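Local coordinates for protein extracellular sialidase/neuraminidase, putative (Aspergillus fumigatus, PDB 2XZI) that hydrolyses glycosides of sialic acids as a secreted fungal sialidase that prefers KDN, the deaminated sialic acid, over the usual N-acylated substrates, at residues S219-S224 and E260-F265; L175-W180 and M203-I208; E229-Q234 and Y241-P246; R252-G257 and A266-L271. One frame throughout, in Å; residues are numbered along the deposited sequence.

Interaction 1 (S219-S224 and E260-F265). With NO2 (nitrite ion), chain H.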
loop_
_atom_site.group_PDB
_atom_site.type_symbol
_atom_site.label_atom_id
_atom_site.label_comp_id
_atom_site.label_asym_id
_atom_site.label_seq_id
_atom_site.Cartn_x
_atom_site.Cartn_y
_atom_site.Cartn_z
ATOM N N SER A 219 -11.851 17.098 -1.188
ATOM C CA SER A 219 -11.134 18.279 -1.673
ATOM C C SER A 219 -9.643 17.961 -1.743
ATOM O O SER A 219 -9.200 16.907 -1.255
ATOM C CB SER A 219 -11.395 19.475 -0.767
ATOM O OG SER A 219 -10.935 19.220 0.531
ATOM N N VAL A 220 -8.878 18.848 -2.370
ATOM C CA VAL A 220 -7.446 18.632 -2.546
ATOM C C VAL A 220 -6.636 19.606 -1.703
ATOM O O VAL A 220 -6.862 20.825 -1.752
ATOM C CB VAL A 220 -7.031 18.797 -4.017
ATOM C CG1 VAL A 220 -5.514 18.659 -4.163
ATOM C CG2 VAL A 220 -7.758 17.798 -4.900
ATOM N N GLN A 221 -5.688 19.065 -0.953
ATOM C CA GLN A 221 -4.698 19.853 -0.241
ATOM C C GLN A 221 -3.374 19.729 -0.990
ATOM O O GLN A 221 -2.708 18.672 -0.946
ATOM C CB GLN A 221 -4.563 19.367 1.199
ATOM C CG GLN A 221 -3.477 20.088 1.966
ATOM C CD GLN A 221 -3.258 19.524 3.357
ATOM O OE1 GLN A 221 -3.166 18.308 3.548
ATOM N NE2 GLN A 221 -3.124 20.410 4.340
ATOM N N ARG A 222 -3.002 20.770 -1.722
ATOM C CA ARG A 222 -1.749 20.728 -2.484
ATOM C C ARG A 222 -0.552 20.827 -1.552
ATOM O O ARG A 222 -0.582 21.555 -0.560
ATOM C CB ARG A 222 -1.679 21.849 -3.529
ATOM C CG ARG A 222 -2.774 21.823 -4.596
ATOM C CD ARG A 222 -2.672 20.606 -5.521
ATOM N NE ARG A 222 -1.560 20.664 -6.477
ATOM C CZ ARG A 222 -1.596 21.321 -7.643
ATOM N NH1 ARG A 222 -2.654 22.038 -7.996
ATOM N NH2 ARG A 222 -0.561 21.280 -8.449
ATOM N N LEU A 223 0.487 20.066 -1.876
ATOM C CA LEU A 223 1.706 20.020 -1.079
ATOM C C LEU A 223 2.939 20.305 -1.885
ATOM O O LEU A 223 3.263 19.547 -2.804
ATOM C CB LEU A 223 1.908 18.639 -0.459
ATOM C CG LEU A 223 0.790 18.085 0.403
ATOM C CD1 LEU A 223 1.019 16.578 0.639
ATOM C CD2 LEU A 223 0.674 18.863 1.703
ATOM N N SER A 224 3.690 21.307 -1.431
ATOM C CA SER A 224 4.945 21.674 -2.060
ATOM C C SER A 224 6.072 20.738 -1.615
ATOM O O SER A 224 6.350 20.593 -0.423
ATOM C CB SER A 224 5.273 23.137 -1.738
ATOM O OG SER A 224 6.481 23.541 -2.355
ATOM N N GLU A 260 -4.533 22.602 7.717
ATOM C CA GLU A 260 -4.328 23.985 7.291
ATOM C C GLU A 260 -3.067 24.190 6.460
ATOM O O GLU A 260 -2.881 25.255 5.866
ATOM C CB GLU A 260 -4.296 24.920 8.501
ATOM C CG GLU A 260 -5.634 25.041 9.224
ATOM C CD GLU A 260 -5.541 25.805 10.549
ATOM O OE1 GLU A 260 -4.421 26.190 10.963
ATOM O OE2 GLU A 260 -6.594 26.001 11.187
ATOM N N GLY A 261 -2.184 23.191 6.433
ATOM C CA GLY A 261 -0.958 23.287 5.656
ATOM C C GLY A 261 0.213 22.490 6.198
ATOM O O GLY A 261 0.233 22.105 7.376
ATOM N N PHE A 262 1.197 22.259 5.329
ATOM C CA PHE A 262 2.400 21.529 5.686
ATOM C C PHE A 262 3.639 22.377 5.576
ATOM O O PHE A 262 3.697 23.314 4.778
ATOM C CB PHE A 262 2.590 20.311 4.779
ATOM C CG PHE A 262 1.787 19.116 5.193
ATOM C CD1 PHE A 262 0.400 19.119 5.112
ATOM C CD2 PHE A 262 2.431 17.973 5.655
ATOM C CE1 PHE A 262 -0.327 17.992 5.491
ATOM C CE2 PHE A 262 1.706 16.857 6.031
ATOM C CZ PHE A 262 0.347 16.860 5.943
ATOM N N GLY A 263 4.638 22.017 6.375
ATOM C CA GLY A 263 5.974 22.564 6.230
ATOM C C GLY A 263 6.713 21.852 5.114
ATOM O O GLY A 263 6.136 21.021 4.383
ATOM N N ALA A 264 8.000 22.154 5.000
ATOM C CA ALA A 264 8.832 21.599 3.942
ATOM C C ALA A 264 9.109 20.106 4.100
ATOM O O ALA A 264 9.168 19.572 5.214
ATOM C CB ALA A 264 10.141 22.359 3.846
ATOM N N PHE A 265 9.274 19.452 2.955
ATOM C CA PHE A 265 9.806 18.094 2.913
ATOM C C PHE A 265 11.322 18.123 3.036
ATOM O O PHE A 265 11.986 18.960 2.415
ATOM C CB PHE A 265 9.411 17.376 1.624
ATOM C CG PHE A 265 8.007 16.838 1.644
ATOM C CD1 PHE A 265 6.930 17.665 1.323
ATOM C CD2 PHE A 265 7.759 15.498 1.982
ATOM C CE1 PHE A 265 5.609 17.181 1.343
ATOM C CE2 PHE A 265 6.439 15.011 1.994
ATOM C CZ PHE A 265 5.372 15.846 1.676
HETATM N N NO2 H . -7.728 21.311 2.396
HETATM O O1 NO2 H . -7.500 21.083 3.822
HETATM O O2 NO2 H . -9.118 20.998 2.056
HETATM O O HOH W 1 9.110 20.858 0.485
#
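At the seam between two neighbouring blades of the sialidase propeller, next to a nitrite site, Q221 and L223 meet the ring of F262, and L223 and the carbonyl of S224 come up to the edge of F265. L223 puts its methyl CD2 3.4 Å from CD1 of F262, an oblique approach to the ring. Q221 reaches the same ring further round: its OE1 lies 3.5 Å from CE1 of F262, and the amide and ring planes stand 79° apart. An extended chain, with CG anti to the backbone N (chi1 176°), carries the amide that far. Both polar atoms of the Q221 amide are bonded outside the contact, OE1 to N206 and NE2 to the carbonyl of T258. Strand 217-222 is an outermost strand of one blade of this six-bladed fold, and strand 261-268 belongs to the next, so this contact, made by side chains and a bridging water, lies between two blades. That water accepts from N of F265 at 2.8 Å and donates to O of S224 at 2.9 Å. At the other end, OG of S219 donates to O2 of the nitrite at 3.0 Å. R210 also binds this ion, probably from the crystallisation liquor.

Interaction 2 (L175-W180 and M203-I208)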
loop_
_atom_site.group_PDB
_atom_site.type_symbol
_atom_site.label_atom_id
_atom_site.label_comp_id
_atom_site.label_asym_id
_atom_site.label_seq_id
_atom_site.Cartn_x
_atom_site.Cartn_y
_atom_site.Cartn_z
ATOM N N LEU A 175 -10.340 15.926 -8.594
ATOM C CA LEU A 175 -9.307 15.692 -7.581
ATOM C C LEU A 175 -7.891 15.557 -8.112
ATOM O O LEU A 175 -6.956 15.330 -7.327
ATOM C CB LEU A 175 -9.655 14.446 -6.739
ATOM C CG LEU A 175 -10.978 14.501 -5.968
ATOM C CD1 LEU A 175 -11.293 13.178 -5.304
ATOM C CD2 LEU A 175 -10.993 15.627 -4.938
ATOM N N THR A 176 -7.729 15.690 -9.423
ATOM C CA THR A 176 -6.385 15.771 -10.015
ATOM C C THR A 176 -6.231 17.146 -10.653
ATOM O O THR A 176 -7.127 17.598 -11.372
ATOM C CB THR A 176 -6.143 14.665 -11.054
ATOM O OG1 THR A 176 -6.513 13.405 -10.475
ATOM C CG2 THR A 176 -4.663 14.611 -11.480
ATOM N N PRO A 177 -5.100 17.832 -10.388
ATOM C CA PRO A 177 -4.986 19.150 -11.038
ATOM C C PRO A 177 -5.008 19.059 -12.560
ATOM O O PRO A 177 -4.539 18.067 -13.153
ATOM C CB PRO A 177 -3.626 19.649 -10.563
ATOM C CG PRO A 177 -3.407 18.931 -9.227
ATOM C CD PRO A 177 -4.011 17.579 -9.423
ATOM N N ASP A 178 -5.552 20.106 -13.180
ATOM C CA ASP A 178 -5.623 20.181 -14.630
ATOM C C ASP A 178 -4.228 20.253 -15.264
ATOM O O ASP A 178 -3.288 20.802 -14.691
ATOM C CB ASP A 178 -6.462 21.390 -15.072
ATOM C CG ASP A 178 -7.943 21.244 -14.761
ATOM O OD1 ASP A 178 -8.449 20.115 -14.568
ATOM O OD2 ASP A 178 -8.636 22.287 -14.742
ATOM N N GLY A 179 -4.099 19.668 -16.447
ATOM C CA GLY A 179 -2.827 19.668 -17.155
ATOM C C GLY A 179 -1.870 18.572 -16.741
ATOM O O GLY A 179 -0.780 18.461 -17.292
ATOM N N TRP A 180 -2.254 17.767 -15.749
ATOM C CA TRP A 180 -1.394 16.667 -15.326
ATOM C C TRP A 180 -1.394 15.511 -16.326
ATOM O O TRP A 180 -2.385 15.271 -17.025
ATOM C CB TRP A 180 -1.798 16.179 -13.928
ATOM C CG TRP A 180 -1.243 17.019 -12.783
ATOM C CD1 TRP A 180 -0.949 18.370 -12.791
ATOM C CD2 TRP A 180 -0.923 16.559 -11.475
ATOM N NE1 TRP A 180 -0.463 18.764 -11.565
ATOM C CE2 TRP A 180 -0.424 17.663 -10.741
ATOM C CE3 TRP A 180 -0.981 15.301 -10.846
ATOM C CZ2 TRP A 180 -0.017 17.552 -9.409
ATOM C CZ3 TRP A 180 -0.571 15.197 -9.522
ATOM C CH2 TRP A 180 -0.106 16.311 -8.813
ATOM N N MET A 203 0.023 11.809 -5.192
ATOM C CA MET A 203 1.145 12.534 -5.785
ATOM C C MET A 203 0.936 14.050 -5.615
ATOM O O MET A 203 -0.087 14.579 -6.018
ATOM C CB MET A 203 1.266 12.181 -7.262
ATOM C CG MET A 203 2.208 13.095 -8.035
ATOM S SD MET A 203 2.506 12.421 -9.673
ATOM C CE MET A 203 2.907 13.887 -10.613
ATOM N N GLY A 204 1.910 14.720 -4.987
ATOM C CA GLY A 204 1.885 16.185 -4.830
ATOM C C GLY A 204 0.751 16.747 -3.978
ATOM O O GLY A 204 0.556 17.966 -3.953
ATOM N N ARG A 205 -0.011 15.907 -3.272
ATOM C CA ARG A 205 -1.233 16.391 -2.623
ATOM C C ARG A 205 -1.804 15.355 -1.682
ATOM O O ARG A 205 -1.514 14.162 -1.824
ATOM C CB ARG A 205 -2.277 16.734 -3.689
ATOM C CG ARG A 205 -2.933 15.529 -4.376
ATOM C CD ARG A 205 -3.414 15.946 -5.758
ATOM N NE ARG A 205 -4.248 14.964 -6.459
ATOM C CZ ARG A 205 -3.815 13.904 -7.145
ATOM N NH1 ARG A 205 -2.529 13.576 -7.179
ATOM N NH2 ARG A 205 -4.703 13.161 -7.799
ATOM N N ASN A 206 -2.597 15.810 -0.715
ATOM C CA ASN A 206 -3.509 14.920 0.012
ATOM C C ASN A 206 -4.919 15.124 -0.514
ATOM O O ASN A 206 -5.297 16.234 -0.908
ATOM C CB ASN A 206 -3.521 15.219 1.505
ATOM C CG ASN A 206 -2.207 14.954 2.175
ATOM O OD1 ASN A 206 -1.535 13.963 1.898
ATOM N ND2 ASN A 206 -1.856 15.820 3.124
ATOM N N ILE A 207 -5.696 14.053 -0.519
ATOM C CA ILE A 207 -7.130 14.146 -0.777
ATOM C C ILE A 207 -7.812 14.093 0.584
ATOM O O ILE A 207 -7.552 13.197 1.380
ATOM C CB ILE A 207 -7.596 12.997 -1.691
ATOM C CG1 ILE A 207 -6.978 13.171 -3.077
ATOM C CG2 ILE A 207 -9.119 12.980 -1.819
ATOM C CD1 ILE A 207 -6.922 11.909 -3.903
ATOM N N ILE A 208 -8.653 15.079 0.868
ATOM C CA ILE A 208 -9.287 15.178 2.167
ATOM C C ILE A 208 -10.770 14.900 2.044
ATOM O O ILE A 208 -11.447 15.472 1.172
ATOM C CB ILE A 208 -9.112 16.595 2.763
ATOM C CG1 ILE A 208 -7.673 17.114 2.575
ATOM C CG2 ILE A 208 -9.603 16.631 4.211
ATOM C CD1 ILE A 208 -6.557 16.285 3.254
#
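The carbonyl oxygen of L175 is gripped side-on by R205, whose NE donates to it at 2.9 Å and whose NH2 does so at 3.2 Å. This joins the loop that leaves the short helix 172-175 to strand 205-210, an inner strand of a propeller blade. The two donors differ in aim: NE comes in the carbonyl plane, whereas NH2 sits above it, 36° out. Both keep the oxygen close to the guanidinium plane, so the pair fixes the rotation of that group. The side chain starts with CG wedged between N and the carbonyl carbon (chi1 73°) and then runs extended, which takes its head across to the loop. NH1 faces the other way, donating to O of M203 in plane and on a lone pair, and it also forms a salt bridge with D183.

Hydrophobic contacts flank this buried charge. CD of P177 lies over one face of the guanidinium, and CD1 of L175 touches CG2 of I207 at 4.1 Å. W180 and R205 pass each other head to tail, ring and guanidinium planes 76° apart, with CZ3 3.5 Å from NH1. The indole six-membered ring is itself sandwiched. CD of P177 stands 3.7 Å above the ring plane on one face, and the extended M203 side chain covers the opposite face in a Met-aromatic contact. There the methyl CE makes the CH-pi approach, 4.3 Å from the ring centroid, while SD is further off and oblique. At the rim, O of M203 lies in the ring plane, 3.3 Å from CH2 of W180.

Interaction 3 (E229-Q234 and Y241-P246). With KDM (deamino-alpha-neuraminic acid), chain C.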
loop_
_atom_site.group_PDB
_atom_site.type_symbol
_atom_site.label_atom_id
_atom_site.label_comp_id
_atom_site.label_asym_id
_atom_site.label_seq_id
_atom_site.Cartn_x
_atom_site.Cartn_y
_atom_site.Cartn_z
ATOM N N GLU A 229 4.711 8.936 -4.603
ATOM C CA GLU A 229 4.170 7.856 -3.770
ATOM C C GLU A 229 4.327 8.204 -2.307
ATOM O O GLU A 229 5.414 8.087 -1.738
ATOM C CB GLU A 229 4.853 6.516 -4.072
ATOM C CG GLU A 229 4.519 5.926 -5.424
ATOM C CD GLU A 229 5.187 4.583 -5.688
ATOM O OE1 GLU A 229 6.133 4.203 -4.945
ATOM O OE2 GLU A 229 4.707 3.896 -6.620
ATOM N N GLY A 230 3.242 8.681 -1.713
ATOM C CA GLY A 230 3.255 9.130 -0.340
ATOM C C GLY A 230 2.552 8.221 0.638
ATOM O O GLY A 230 1.719 7.393 0.252
ATOM N N THR A 231 2.922 8.387 1.903
ATOM C CA THR A 231 2.257 7.771 3.054
ATOM C C THR A 231 1.850 8.881 4.009
ATOM O O THR A 231 2.474 9.941 4.036
ATOM C CB THR A 231 3.130 6.729 3.822
ATOM O OG1 THR A 231 4.093 7.381 4.675
ATOM C CG2 THR A 231 3.846 5.771 2.871
ATOM N N ILE A 232 0.789 8.631 4.768
ATOM C CA ILE A 232 0.260 9.591 5.733
ATOM C C ILE A 232 -0.030 8.895 7.058
ATOM O O ILE A 232 -0.513 7.742 7.096
ATOM C CB ILE A 232 -1.021 10.296 5.175
ATOM C CG1 ILE A 232 -1.431 11.503 6.030
ATOM C CG2 ILE A 232 -2.205 9.320 5.045
ATOM C CD1 ILE A 232 -0.689 12.764 5.716
ATOM N N VAL A 233 0.286 9.584 8.150
ATOM C CA VAL A 233 -0.115 9.132 9.483
ATOM C C VAL A 233 -0.439 10.352 10.330
ATOM O O VAL A 233 0.061 11.452 10.070
ATOM C CB VAL A 233 0.956 8.212 10.147
ATOM C CG1 VAL A 233 2.033 9.036 10.871
ATOM C CG2 VAL A 233 0.315 7.192 11.099
ATOM N N GLN A 234 -1.283 10.136 11.330
ATOM C CA GLN A 234 -1.499 11.131 12.360
ATOM C C GLN A 234 -0.633 10.709 13.532
ATOM O O GLN A 234 -0.779 9.612 14.053
ATOM C CB GLN A 234 -2.963 11.176 12.767
ATOM C CG GLN A 234 -3.292 12.390 13.613
ATOM C CD GLN A 234 -4.744 12.453 14.034
ATOM O OE1 GLN A 234 -5.499 11.468 13.966
ATOM N NE2 GLN A 234 -5.144 13.631 14.496
ATOM N N TYR A 241 1.619 13.760 9.222
ATOM C CA TYR A 241 2.994 13.404 8.899
ATOM C C TYR A 241 2.958 12.714 7.543
ATOM O O TYR A 241 2.310 11.669 7.416
ATOM C CB TYR A 241 3.507 12.470 10.013
ATOM C CG TYR A 241 4.796 11.680 9.828
ATOM C CD1 TYR A 241 4.783 10.434 9.203
ATOM C CD2 TYR A 241 6.004 12.128 10.359
ATOM C CE1 TYR A 241 5.938 9.681 9.083
ATOM C CE2 TYR A 241 7.175 11.376 10.233
ATOM C CZ TYR A 241 7.130 10.151 9.596
ATOM O OH TYR A 241 8.280 9.392 9.454
ATOM N N ARG A 242 3.605 13.321 6.539
ATOM C CA ARG A 242 3.813 12.680 5.244
ATOM C C ARG A 242 5.202 12.069 5.223
ATOM O O ARG A 242 6.181 12.706 5.638
ATOM C CB ARG A 242 3.694 13.662 4.069
ATOM C CG ARG A 242 2.279 14.000 3.610
ATOM C CD ARG A 242 1.643 12.932 2.676
ATOM N NE ARG A 242 2.328 12.736 1.389
ATOM C CZ ARG A 242 1.767 12.844 0.179
ATOM N NH1 ARG A 242 0.486 13.159 0.040
ATOM N NH2 ARG A 242 2.499 12.633 -0.916
ATOM N N ASN A 243 5.293 10.828 4.760
ATOM C CA ASN A 243 6.570 10.139 4.624
ATOM C C ASN A 243 6.578 9.515 3.235
ATOM O O ASN A 243 5.892 8.520 2.964
ATOM C CB ASN A 243 6.728 9.120 5.764
ATOM C CG ASN A 243 8.034 8.353 5.703
ATOM O OD1 ASN A 243 8.449 7.913 4.633
ATOM N ND2 ASN A 243 8.671 8.164 6.855
ATOM N N ASP A 244 7.304 10.158 2.324
ATOM C CA ASP A 244 7.204 9.867 0.905
ATOM C C ASP A 244 8.449 9.171 0.379
ATOM O O ASP A 244 9.565 9.343 0.906
ATOM C CB ASP A 244 7.018 11.175 0.121
ATOM C CG ASP A 244 5.628 11.785 0.285
ATOM O OD1 ASP A 244 4.888 11.383 1.204
ATOM O OD2 ASP A 244 5.279 12.688 -0.500
ATOM N N ARG A 245 8.256 8.429 -0.705
ATOM C CA ARG A 245 9.344 7.883 -1.498
ATOM C C ARG A 245 10.135 9.015 -2.149
ATOM O O ARG A 245 9.545 9.912 -2.769
ATOM C CB ARG A 245 8.736 6.995 -2.584
ATOM C CG ARG A 245 9.719 6.495 -3.633
ATOM C CD ARG A 245 8.988 5.646 -4.640
ATOM N NE ARG A 245 9.822 5.291 -5.787
ATOM C CZ ARG A 245 9.541 4.303 -6.634
ATOM N NH1 ARG A 245 8.489 3.504 -6.430
ATOM N NH2 ARG A 245 10.358 4.074 -7.657
ATOM N N PRO A 246 11.473 8.977 -2.020
ATOM C CA PRO A 246 12.280 10.017 -2.665
ATOM C C PRO A 246 12.347 9.834 -4.188
ATOM O O PRO A 246 12.185 8.712 -4.690
ATOM C CB PRO A 246 13.667 9.788 -2.058
ATOM C CG PRO A 246 13.711 8.294 -1.789
ATOM C CD PRO A 246 12.304 8.007 -1.273
HETATM C C2 KDM C . 7.307 1.309 -9.708
HETATM C C1 KDM C . 8.427 0.737 -8.848
HETATM C C3 KDM C . 6.007 0.509 -9.506
HETATM C C4 KDM C . 4.721 1.347 -9.762
HETATM C C5 KDM C . 4.952 2.666 -10.511
HETATM C C6 KDM C . 6.007 3.505 -9.749
HETATM C C7 KDM C . 6.487 4.735 -10.536
HETATM C C8 KDM C . 7.388 5.620 -9.657
HETATM C C9 KDM C . 7.909 6.813 -10.440
HETATM O O5 KDM C . 3.708 3.391 -10.689
HETATM O O1A KDM C . 8.340 -0.455 -8.469
HETATM O O1B KDM C . 9.373 1.523 -8.601
HETATM O O4 KDM C . 3.818 0.542 -10.520
HETATM O O6 KDM C . 7.194 2.727 -9.377
HETATM O O7 KDM C . 7.217 4.295 -11.685
HETATM O O8 KDM C . 6.658 6.127 -8.530
HETATM O O9 KDM C . 6.781 7.641 -10.767
HETATM O O2 KDM C . 7.774 1.165 -11.055
HETATM O O HOH W 2 7.696 9.404 -4.866
#
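Backbone bonds tie E229-Q234 to Y241-P246 as the two arms of an antiparallel beta hairpin in one propeller blade. V233 N donates to O of Y241 at 3.0 Å, N243 N to O of T231, and R245 N gives a nearly straight bond to O of E229. T231 OG1 donates to O of N243 at 2.7 Å, in the carbonyl plane and on a lone pair. Apolar contacts include CG1 of V233, 3.5 Å from CD1 of Y241, and CD1 of I232 on the aliphatic part of R242.

Charged pairs form at two places. R242 bends at chi2 and chi3 and runs forward along its own strand to D244, which it holds with two nitrogens, NE to OD1 and NH2 to OD2, close against CA of G230. Where the hairpin opens onto the ligand, E229 and R245 run side by side, and NH1 of R245 meets OE1 of E229 in a 2.9 Å salt bridge from above the carboxylate plane. Extended R245 reaches the bound KDN, NH2 at 2.9 Å and NH1 at 3.1 Å both donating to O1B.

OE2 of E229 is hydrogen-bonded to Y338 OH, consistent with the Tyr-Glu pair of sialidases; R245, beside R302 and R39, fits the arginine triad of the family. The salt bridge thus couples the carboxylate-binding arginine to the glutamate that probably polarises the tyrosine.

Interaction 4 (R252-G257 and A266-L271)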
loop_
_atom_site.group_PDB
_atom_site.type_symbol
_atom_site.label_atom_id
_atom_site.label_comp_id
_atom_site.label_asym_id
_atom_site.label_seq_id
_atom_site.Cartn_x
_atom_site.Cartn_y
_atom_site.Cartn_z
ATOM N N ARG A 252 13.934 8.473 3.052
ATOM C CA ARG A 252 12.540 8.911 3.034
ATOM C C ARG A 252 12.447 10.429 3.164
ATOM O O ARG A 252 13.273 11.059 3.843
ATOM C CB ARG A 252 11.765 8.264 4.173
ATOM C CG ARG A 252 11.797 6.749 4.201
ATOM C CD ARG A 252 11.142 6.094 2.992
ATOM N NE ARG A 252 9.715 6.393 2.880
ATOM C CZ ARG A 252 8.945 5.914 1.913
ATOM N NH1 ARG A 252 9.455 5.072 1.007
ATOM N NH2 ARG A 252 7.655 6.229 1.888
ATOM N N MET A 253 11.466 11.014 2.487
ATOM C CA MET A 253 11.227 12.452 2.538
ATOM C C MET A 253 10.045 12.729 3.452
ATOM O O MET A 253 8.940 12.243 3.207
ATOM C CB MET A 253 10.980 12.999 1.127
ATOM C CG MET A 253 12.161 12.833 0.169
ATOM S SD MET A 253 13.631 13.743 0.686
ATOM C CE MET A 253 13.116 15.406 0.309
ATOM N N VAL A 254 10.269 13.506 4.509
ATOM C CA VAL A 254 9.269 13.717 5.553
ATOM C C VAL A 254 8.824 15.171 5.635
ATOM O O VAL A 254 9.646 16.088 5.538
ATOM C CB VAL A 254 9.779 13.204 6.956
ATOM C CG1 VAL A 254 8.870 13.644 8.095
ATOM C CG2 VAL A 254 9.916 11.684 6.937
ATOM N N ALA A 255 7.519 15.377 5.792
ATOM C CA ALA A 255 6.977 16.691 6.113
ATOM C C ALA A 255 5.884 16.550 7.148
ATOM O O ALA A 255 5.213 15.500 7.218
ATOM C CB ALA A 255 6.449 17.377 4.873
ATOM N N ARG A 256 5.696 17.603 7.951
ATOM C CA ARG A 256 4.687 17.614 9.018
ATOM C C ARG A 256 3.749 18.788 8.834
ATOM O O ARG A 256 4.142 19.828 8.288
ATOM C CB ARG A 256 5.344 17.641 10.399
ATOM C CG ARG A 256 6.033 16.341 10.714
ATOM C CD ARG A 256 6.887 16.443 11.992
ATOM N NE ARG A 256 7.589 15.191 12.260
ATOM C CZ ARG A 256 8.784 14.872 11.761
ATOM N NH1 ARG A 256 9.441 15.718 10.971
ATOM N NH2 ARG A 256 9.326 13.702 12.059
ATOM N N GLY A 257 2.497 18.608 9.238
ATOM C CA GLY A 257 1.511 19.647 9.049
ATOM C C GLY A 257 0.188 19.334 9.691
ATOM O O GLY A 257 0.090 18.500 10.621
ATOM N N ALA A 266 11.859 17.211 3.840
ATOM C CA ALA A 266 13.302 17.073 4.024
ATOM C C ALA A 266 13.649 15.608 4.253
ATOM O O ALA A 266 12.844 14.858 4.806
ATOM C CB ALA A 266 13.770 17.932 5.206
ATOM N N PRO A 267 14.848 15.185 3.815
ATOM C CA PRO A 267 15.200 13.777 3.997
ATOM C C PRO A 267 15.321 13.432 5.476
ATOM O O PRO A 267 15.806 14.255 6.273
ATOM C CB PRO A 267 16.550 13.643 3.277
ATOM C CG PRO A 267 17.058 15.043 3.160
ATOM C CD PRO A 267 15.873 15.927 3.050
ATOM N N ASP A 268 14.850 12.239 5.848
ATOM C CA ASP A 268 15.005 11.730 7.203
ATOM C C ASP A 268 16.212 10.812 7.212
ATOM O O ASP A 268 16.157 9.699 6.694
ATOM C CB ASP A 268 13.756 10.966 7.647
ATOM C CG ASP A 268 13.808 10.551 9.106
ATOM O OD1 ASP A 268 14.912 10.326 9.650
ATOM O OD2 ASP A 268 12.731 10.444 9.722
ATOM N N ALA A 269 17.315 11.293 7.778
ATOM C CA ALA A 269 18.567 10.541 7.744
ATOM C C ALA A 269 18.496 9.232 8.539
ATOM O O ALA A 269 19.354 8.360 8.387
ATOM C CB ALA A 269 19.728 11.421 8.226
ATOM N N GLY A 270 17.456 9.096 9.365
ATOM C CA GLY A 270 17.231 7.876 10.149
ATOM C C GLY A 270 16.536 6.773 9.355
ATOM O O GLY A 270 16.448 5.633 9.827
ATOM N N LEU A 271 16.070 7.110 8.149
ATOM C CA LEU A 271 15.264 6.189 7.323
ATOM C C LEU A 271 15.792 6.059 5.884
ATOM O O LEU A 271 15.226 6.634 4.948
ATOM C CB LEU A 271 13.788 6.619 7.319
ATOM C CG LEU A 271 13.044 6.661 8.658
ATOM C CD1 LEU A 271 11.642 7.240 8.456
ATOM C CD2 LEU A 271 13.012 5.275 9.347
HETATM O O HOH W 3 12.005 12.817 11.398
#
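V254 and A266 are a hydrogen-bonded antiparallel pair: N of V254 donates to O of A266 at 2.9 Å, and N of A266 returns the bond to O of V254 at 3.0 Å. Beyond M253 and P267, the next, non-hydrogen-bonded pair, N of D268 donates to O of R252 at 2.8 Å. N of R252 in turn gives a nearly straight bond to O of L271 at 2.9 Å. Side chains pack on both faces of this ribbon. SD of M253, brought back by bends at chi2 and chi3 (-63° and -73°), lies alongside the P267 ring, 3.9 Å from its CB. On the other face CG2 of V254 lies beside CB of D268. At the corner end of the hairpin CG of R252 rests 3.7 Å from CB of L271.

Strands 250-258 and 261-268 form a hairpin in one blade of the propeller, and the second of them turns a corner just after D268. There the chain makes a type I turn from D268 to L271, and this swings O of L271 round to the amide of R252. An Asx turn holds the corner: OD1 of D268 accepts from N of G270 at 2.8 Å, on the anti side of the carboxylate. A water accepts from NH2 of R256 and donates to OD2 of D268, bridging two opposite charges whose own atoms do not meet.

Further out, the head of R252 turns away from the hairpin to a salt bridge with D273 and to OD1 of N243. M253 packs on P246, and V254 on Y241 and N243.

Overall arrangement
Interactions 1 and 2 meet in one blade, where strands 205-210 and 217-222 are neighbours, and their centres lie 11 Å apart. Interactions 3 and 4 share the next blade, centres 9 Å apart, joined where N of R242 donates to O of A255 at 2.8 Å. R242 also crosses between the blades: its NH1 lies 2.9 Å from both O of R205 and OD1 of N206, linking interaction 3 to interaction 2. F265 packs on R242 and D244, tying interaction 1 to interaction 3. Of the four, interaction 3 alone touches a bound KDN, through E229 and R245; M203 of interaction 2 has its side chain about 7 Å from a bound KDN, and R252 of interaction 4 about 10 Å.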